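Local coordinates for eukaryotic peptide chain release factor GTP-binding subunit (Schizosaccharomyces pombe, PDB 1R5B), which is a translation release factor of the elongation factor Tu family, combining a P-loop GTP-binding domain with beta-rich domains, at residues T24-E29 / R447-D452; I371-S376 / T455-G460. One frame throughout, in Å; residues are numbered along the deposited sequence.

Interaction 1: T24-E29 / R447-D452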
loop_
_atom_site.group_PDB
_atom_site.type_symbol
_atom_site.label_atom_id
_atom_site.label_comp_id
_atom_site.label_asym_id
_atom_site.label_seq_id
_atom_site.Cartn_x
_atom_site.Cartn_y
_atom_site.Cartn_z
ATOM N N THR A 24 6.401 7.193 19.750
ATOM C CA THR A 24 5.371 6.398 19.078
ATOM C C THR A 24 4.647 7.201 17.983
ATOM O O THR A 24 4.235 8.339 18.218
ATOM C CB THR A 24 4.326 5.884 20.106
ATOM O OG1 THR A 24 3.840 6.970 20.903
ATOM C CG2 THR A 24 4.947 4.915 21.126
ATOM N N ASP A 25 4.511 6.594 16.796
ATOM C CA ASP A 25 3.638 7.083 15.713
ATOM C C ASP A 25 2.267 7.482 16.237
ATOM O O ASP A 25 1.884 7.130 17.351
ATOM C CB ASP A 25 3.407 5.977 14.654
ATOM C CG ASP A 25 4.395 6.029 13.511
ATOM O OD1 ASP A 25 4.001 5.660 12.385
ATOM O OD2 ASP A 25 5.580 6.404 13.632
ATOM N N LEU A 26 1.503 8.176 15.406
ATOM C CA LEU A 26 0.106 8.426 15.729
ATOM C C LEU A 26 -0.672 7.113 15.710
ATOM O O LEU A 26 -1.616 6.937 16.481
ATOM C CB LEU A 26 -0.510 9.477 14.793
ATOM C CG LEU A 26 -1.181 9.169 13.448
ATOM C CD1 LEU A 26 -0.294 8.352 12.462
ATOM C CD2 LEU A 26 -2.540 8.502 13.623
ATOM N N GLN A 27 -0.245 6.195 14.840
ATOM C CA GLN A 27 -0.863 4.881 14.698
ATOM C C GLN A 27 -0.692 4.062 15.951
ATOM O O GLN A 27 -1.656 3.549 16.493
ATOM C CB GLN A 27 -0.215 4.113 13.548
ATOM C CG GLN A 27 -0.374 4.754 12.200
ATOM C CD GLN A 27 -1.823 4.813 11.761
ATOM O OE1 GLN A 27 -2.565 5.689 12.193
ATOM N NE2 GLN A 27 -2.234 3.866 10.919
ATOM N N ASN A 28 0.554 3.952 16.402
ATOM C CA ASN A 28 0.889 3.203 17.609
ATOM C C ASN A 28 0.008 3.591 18.815
ATOM O O ASN A 28 -0.151 2.798 19.749
ATOM C CB ASN A 28 2.380 3.385 17.953
ATOM C CG ASN A 28 3.317 2.934 16.827
ATOM O OD1 ASN A 28 4.452 3.402 16.728
ATOM N ND2 ASN A 28 2.838 2.030 15.975
ATOM N N GLU A 29 -0.562 4.800 18.779
ATOM C CA GLU A 29 -1.506 5.271 19.794
ATOM C C GLU A 29 -2.973 5.140 19.321
ATOM O O GLU A 29 -3.713 6.125 19.332
ATOM C CB GLU A 29 -1.194 6.737 20.185
ATOM C CG GLU A 29 0.292 7.090 20.345
ATOM C CD GLU A 29 0.796 7.011 21.783
ATOM O OE1 GLU A 29 0.641 8.003 22.528
ATOM O OE2 GLU A 29 1.368 5.964 22.171
ATOM N N ARG A 447 -4.280 10.140 8.389
ATOM C CA ARG A 447 -4.839 9.446 9.549
ATOM C C ARG A 447 -4.318 10.048 10.860
ATOM O O ARG A 447 -3.111 10.158 11.029
ATOM C CB ARG A 447 -4.458 7.966 9.469
ATOM C CG ARG A 447 -4.846 7.131 10.671
ATOM C CD ARG A 447 -4.961 5.634 10.364
ATOM N NE ARG A 447 -5.060 4.802 11.565
ATOM C CZ ARG A 447 -5.205 3.473 11.557
ATOM N NH1 ARG A 447 -5.282 2.808 10.409
ATOM N NH2 ARG A 447 -5.291 2.805 12.702
ATOM N N PHE A 448 -5.215 10.402 11.794
ATOM C CA PHE A 448 -4.812 11.083 13.040
ATOM C C PHE A 448 -5.546 10.703 14.351
ATOM O O PHE A 448 -6.707 10.283 14.341
ATOM C CB PHE A 448 -4.846 12.595 12.842
ATOM C CG PHE A 448 -6.178 13.140 12.452
ATOM C CD1 PHE A 448 -7.101 13.496 13.433
ATOM C CD2 PHE A 448 -6.493 13.370 11.118
ATOM C CE1 PHE A 448 -8.321 14.040 13.088
ATOM C CE2 PHE A 448 -7.720 13.919 10.766
ATOM C CZ PHE A 448 -8.633 14.251 11.758
ATOM N N THR A 449 -4.835 10.856 15.473
ATOM C CA THR A 449 -5.397 10.653 16.813
ATOM C C THR A 449 -5.202 11.888 17.726
ATOM O O THR A 449 -4.135 12.509 17.733
ATOM C CB THR A 449 -4.792 9.381 17.488
ATOM O OG1 THR A 449 -3.683 9.727 18.330
ATOM C CG2 THR A 449 -4.178 8.438 16.478
ATOM N N LEU A 450 -6.235 12.217 18.507
ATOM C CA LEU A 450 -6.238 13.392 19.396
ATOM C C LEU A 450 -5.930 13.000 20.845
ATOM O O LEU A 450 -6.371 11.957 21.317
ATOM C CB LEU A 450 -7.586 14.118 19.306
ATOM C CG LEU A 450 -7.759 15.037 18.085
ATOM C CD1 LEU A 450 -7.144 14.475 16.814
ATOM C CD2 LEU A 450 -9.221 15.331 17.847
ATOM N N ARG A 451 -5.160 13.843 21.533
ATOM C CA ARG A 451 -4.721 13.588 22.907
ATOM C C ARG A 451 -5.022 14.800 23.798
ATOM O O ARG A 451 -4.630 15.924 23.476
ATOM C CB ARG A 451 -3.218 13.280 22.932
ATOM C CG ARG A 451 -2.876 11.811 22.707
ATOM C CD ARG A 451 -1.909 11.216 23.728
ATOM N NE ARG A 451 -2.242 9.830 24.071
ATOM C CZ ARG A 451 -1.454 9.004 24.761
ATOM N NH1 ARG A 451 -0.260 9.402 25.200
ATOM N NH2 ARG A 451 -1.859 7.764 25.013
ATOM N N ASP A 452 -5.703 14.568 24.921
ATOM C CA ASP A 452 -6.152 15.662 25.788
ATOM C C ASP A 452 -5.294 15.775 27.047
ATOM O O ASP A 452 -5.787 15.667 28.177
ATOM C CB ASP A 452 -7.636 15.494 26.130
ATOM C CG ASP A 452 -8.383 16.813 26.139
ATOM O OD1 ASP A 452 -8.855 17.231 27.222
ATOM O OD2 ASP A 452 -8.546 17.499 25.103
#

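Interaction 2: I371-S376 / T455-G460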
loop_
_atom_site.group_PDB
_atom_site.type_symbol
_atom_site.label_atom_id
_atom_site.label_comp_id
_atom_site.label_asym_id
_atom_site.label_seq_id
_atom_site.Cartn_x
_atom_site.Cartn_y
_atom_site.Cartn_z
ATOM N N ILE A 371 -15.138 10.554 18.889
ATOM C CA ILE A 371 -14.816 10.842 20.280
ATOM C C ILE A 371 -14.794 9.530 21.059
ATOM O O ILE A 371 -15.576 8.627 20.759
ATOM C CB ILE A 371 -15.857 11.829 20.865
ATOM C CG1 ILE A 371 -15.655 13.221 20.251
ATOM C CG2 ILE A 371 -15.779 11.892 22.403
ATOM C CD1 ILE A 371 -16.185 13.376 18.828
ATOM N N LEU A 372 -13.928 9.443 22.072
ATOM C CA LEU A 372 -13.601 8.167 22.728
ATOM C C LEU A 372 -13.952 8.044 24.230
ATOM O O LEU A 372 -14.357 6.956 24.651
ATOM C CB LEU A 372 -12.112 7.824 22.511
ATOM C CG LEU A 372 -11.798 6.847 21.365
ATOM C CD1 LEU A 372 -10.356 6.977 20.892
ATOM C CD2 LEU A 372 -12.099 5.407 21.778
ATOM N N GLU A 373 -13.807 9.106 25.036
ATOM C CA GLU A 373 -13.953 8.937 26.503
ATOM C C GLU A 373 -14.425 10.114 27.402
ATOM O O GLU A 373 -15.542 10.058 27.929
ATOM C CB GLU A 373 -12.658 8.346 27.090
ATOM C CG GLU A 373 -11.365 8.920 26.518
ATOM C CD GLU A 373 -10.284 9.108 27.569
ATOM O OE1 GLU A 373 -9.483 10.060 27.427
ATOM O OE2 GLU A 373 -10.230 8.307 28.536
ATOM N N LEU A 374 -13.580 11.135 27.608
ATOM C CA LEU A 374 -13.802 12.159 28.668
ATOM C C LEU A 374 -14.614 13.446 28.329
ATOM O O LEU A 374 -15.366 13.918 29.196
ATOM C CB LEU A 374 -12.455 12.539 29.340
ATOM C CG LEU A 374 -11.943 13.995 29.405
ATOM C CD1 LEU A 374 -12.617 14.819 30.521
ATOM C CD2 LEU A 374 -10.425 14.017 29.576
ATOM N N PRO A 375 -14.467 13.999 27.113
ATOM C CA PRO A 375 -14.958 15.349 26.751
ATOM C C PRO A 375 -16.283 15.932 27.347
ATOM O O PRO A 375 -16.315 16.313 28.530
ATOM C CB PRO A 375 -15.018 15.268 25.210
ATOM C CG PRO A 375 -13.862 14.427 24.865
ATOM C CD PRO A 375 -13.790 13.377 25.956
ATOM N N SER A 376 -17.331 16.032 26.522
ATOM C CA SER A 376 -18.481 16.905 26.774
ATOM C C SER A 376 -18.062 18.379 26.656
ATOM O O SER A 376 -18.367 19.184 27.534
ATOM C CB SER A 376 -19.111 16.598 28.135
ATOM O OG SER A 376 -20.513 16.768 28.087
ATOM N N THR A 455 -4.369 10.819 27.880
ATOM C CA THR A 455 -4.611 9.456 27.399
ATOM C C THR A 455 -5.739 9.368 26.353
ATOM O O THR A 455 -6.822 8.861 26.649
ATOM C CB THR A 455 -4.902 8.520 28.636
ATOM O OG1 THR A 455 -5.803 7.462 28.282
ATOM C CG2 THR A 455 -5.637 9.267 29.762
ATOM N N THR A 456 -5.476 9.872 25.146
ATOM C CA THR A 456 -6.399 9.773 23.998
ATOM C C THR A 456 -7.701 10.582 24.156
ATOM O O THR A 456 -7.971 11.121 25.223
ATOM C CB THR A 456 -6.680 8.267 23.639
ATOM O OG1 THR A 456 -6.810 8.121 22.219
ATOM C CG2 THR A 456 -8.036 7.747 24.186
ATOM N N VAL A 457 -8.469 10.690 23.071
ATOM C CA VAL A 457 -9.802 11.310 23.087
ATOM C C VAL A 457 -10.575 11.195 21.773
ATOM O O VAL A 457 -11.793 11.173 21.783
ATOM C CB VAL A 457 -9.797 12.823 23.480
ATOM C CG1 VAL A 457 -10.056 13.011 24.999
ATOM C CG2 VAL A 457 -8.535 13.531 23.016
ATOM N N ALA A 458 -9.887 11.164 20.639
ATOM C CA ALA A 458 -10.573 10.923 19.369
ATOM C C ALA A 458 -9.684 10.260 18.316
ATOM O O ALA A 458 -8.506 9.995 18.556
ATOM C CB ALA A 458 -11.171 12.226 18.834
ATOM N N VAL A 459 -10.277 9.970 17.159
ATOM C CA VAL A 459 -9.546 9.477 15.990
ATOM C C VAL A 459 -10.252 9.957 14.734
ATOM O O VAL A 459 -11.476 10.074 14.706
ATOM C CB VAL A 459 -9.434 7.924 15.945
ATOM C CG1 VAL A 459 -8.310 7.423 16.851
ATOM C CG2 VAL A 459 -10.758 7.251 16.297
ATOM N N GLY A 460 -9.477 10.218 13.689
ATOM C CA GLY A 460 -10.034 10.789 12.482
ATOM C C GLY A 460 -9.143 10.722 11.263
ATOM O O GLY A 460 -7.950 10.460 11.362
#

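Interaction 1: T24-E29 / R447-D452
Leu26 lays its isobutyl group against the backbone of strand 447-451. Its CD2 methyl comes within 3.1 Å of Arg447 O and 3.3 Å of Thr449 CG2, a tight fit. A chi1 of 89° places CG between the residue's own backbone N and carbonyl carbon, bringing both methyls up to the Arg447 carbonyl. Thr449 turns its methyl to the N-terminal segment: its CG2 lies 3.0 Å from Leu26 O, whereas its OG1 lies farther from that oxygen. Gln27 reaches the strand through a chain bent at chi2, its amide crossing the extended side chain of Arg447. Amide and guanidinium planes stand 80° apart, with Gln27 NE2 2.9 Å above one face of the Arg447 guanidinium and displaced toward the rim. Gln27 OE1 is 2.7 Å from Arg447 NE, but the angle is too poor for a hydrogen bond. Arg447 also makes a cation-pi contact with Tyr39. At the other end, Glu29 OE1 sits over the centre of the Arg451 guanidinium, 3.1 Å from Arg451 NH1 in a salt bridge. The flat groups are inclined by 60° and no N-H points at the oxygen, so charge alone joins them; Glu29 OE2 takes a weak hydrogen bond from Thr24 OG1. An N-terminal segment thus packs on the face of the antiparallel sheet that carries Arg447, Thr449 and Arg451, in the eEF1A-like C-terminal domain, a beta fold of translational GTP-binding proteins.

Interaction 2: I371-S376 / T455-G460
Ile371 and Leu372 converge on one backbone oxygen, Val457 O, as the chain leaves strand 364-371. The hydrogen bond from Leu372 N to Val457 O is 2.8 Å long but bent, with an N-H...O angle of 130°, and its donor stands 38° out of the carbonyl plane. Ile371 CA adds a CA-H...O contact of 3.4 Å to Val457 O, so one true hydrogen bond and a weaker carbon contact converge on the same oxygen. Among polar groups that do not bond, Glu373 stands out. Its chain, bent at chi2, carries the carboxylate back to the turn, where Glu373 OE1 lies 2.9 Å from Thr456 O and 3.0 Å from Thr455 O. All three are acceptors; the crowding of oxygens would probably disfavour a negative charge there and might raise the carboxyl group's pKa. Apolar contacts complete the joint. The Pro375 ring crosses Val457 obliquely, Pro375 CD 3.9 Å from Val457 CG1, and that methyl also borders Glu373 OE1. Leu372 meets Thr456 at about a right angle: Leu372 CD1 lies 4.1 Å from Thr456 CG2 and about as far from its OG1. Elsewhere in the sheet, Val457 and Ala458 rest on Leu450 of the neighbouring strand, while Ile371 bonds through its backbone to Met422. The contact lies where the chain leaves strand 364-371 beside 457-466, its antiparallel neighbour in the six-stranded C-terminal sheet.

Overall arrangement
Interactions 1 and 2 lie on one antiparallel sheet, their centres about 11 Å apart, and are coupled through neighbouring strands 447-451 and 457-466, which form a beta hairpin. Backbone pairing probably carries the link: Phe448 N lies 2.8 Å from Gly460 O, and Leu450 N 3.2 Å from Ala458 O. Val457 CG2 also packs against Leu450 O. Across the sheet, interaction 1 brings the N-terminal segment 24-29 to the hairpin's first strand, while interaction 2 attaches the end of strand 364-371 to its second. Interaction 2 and the strand side of interaction 1 lie in the C-terminal beta domain, on which segment 24-29 packs, whereas the probable P-loop belongs to the GTP-binding domain.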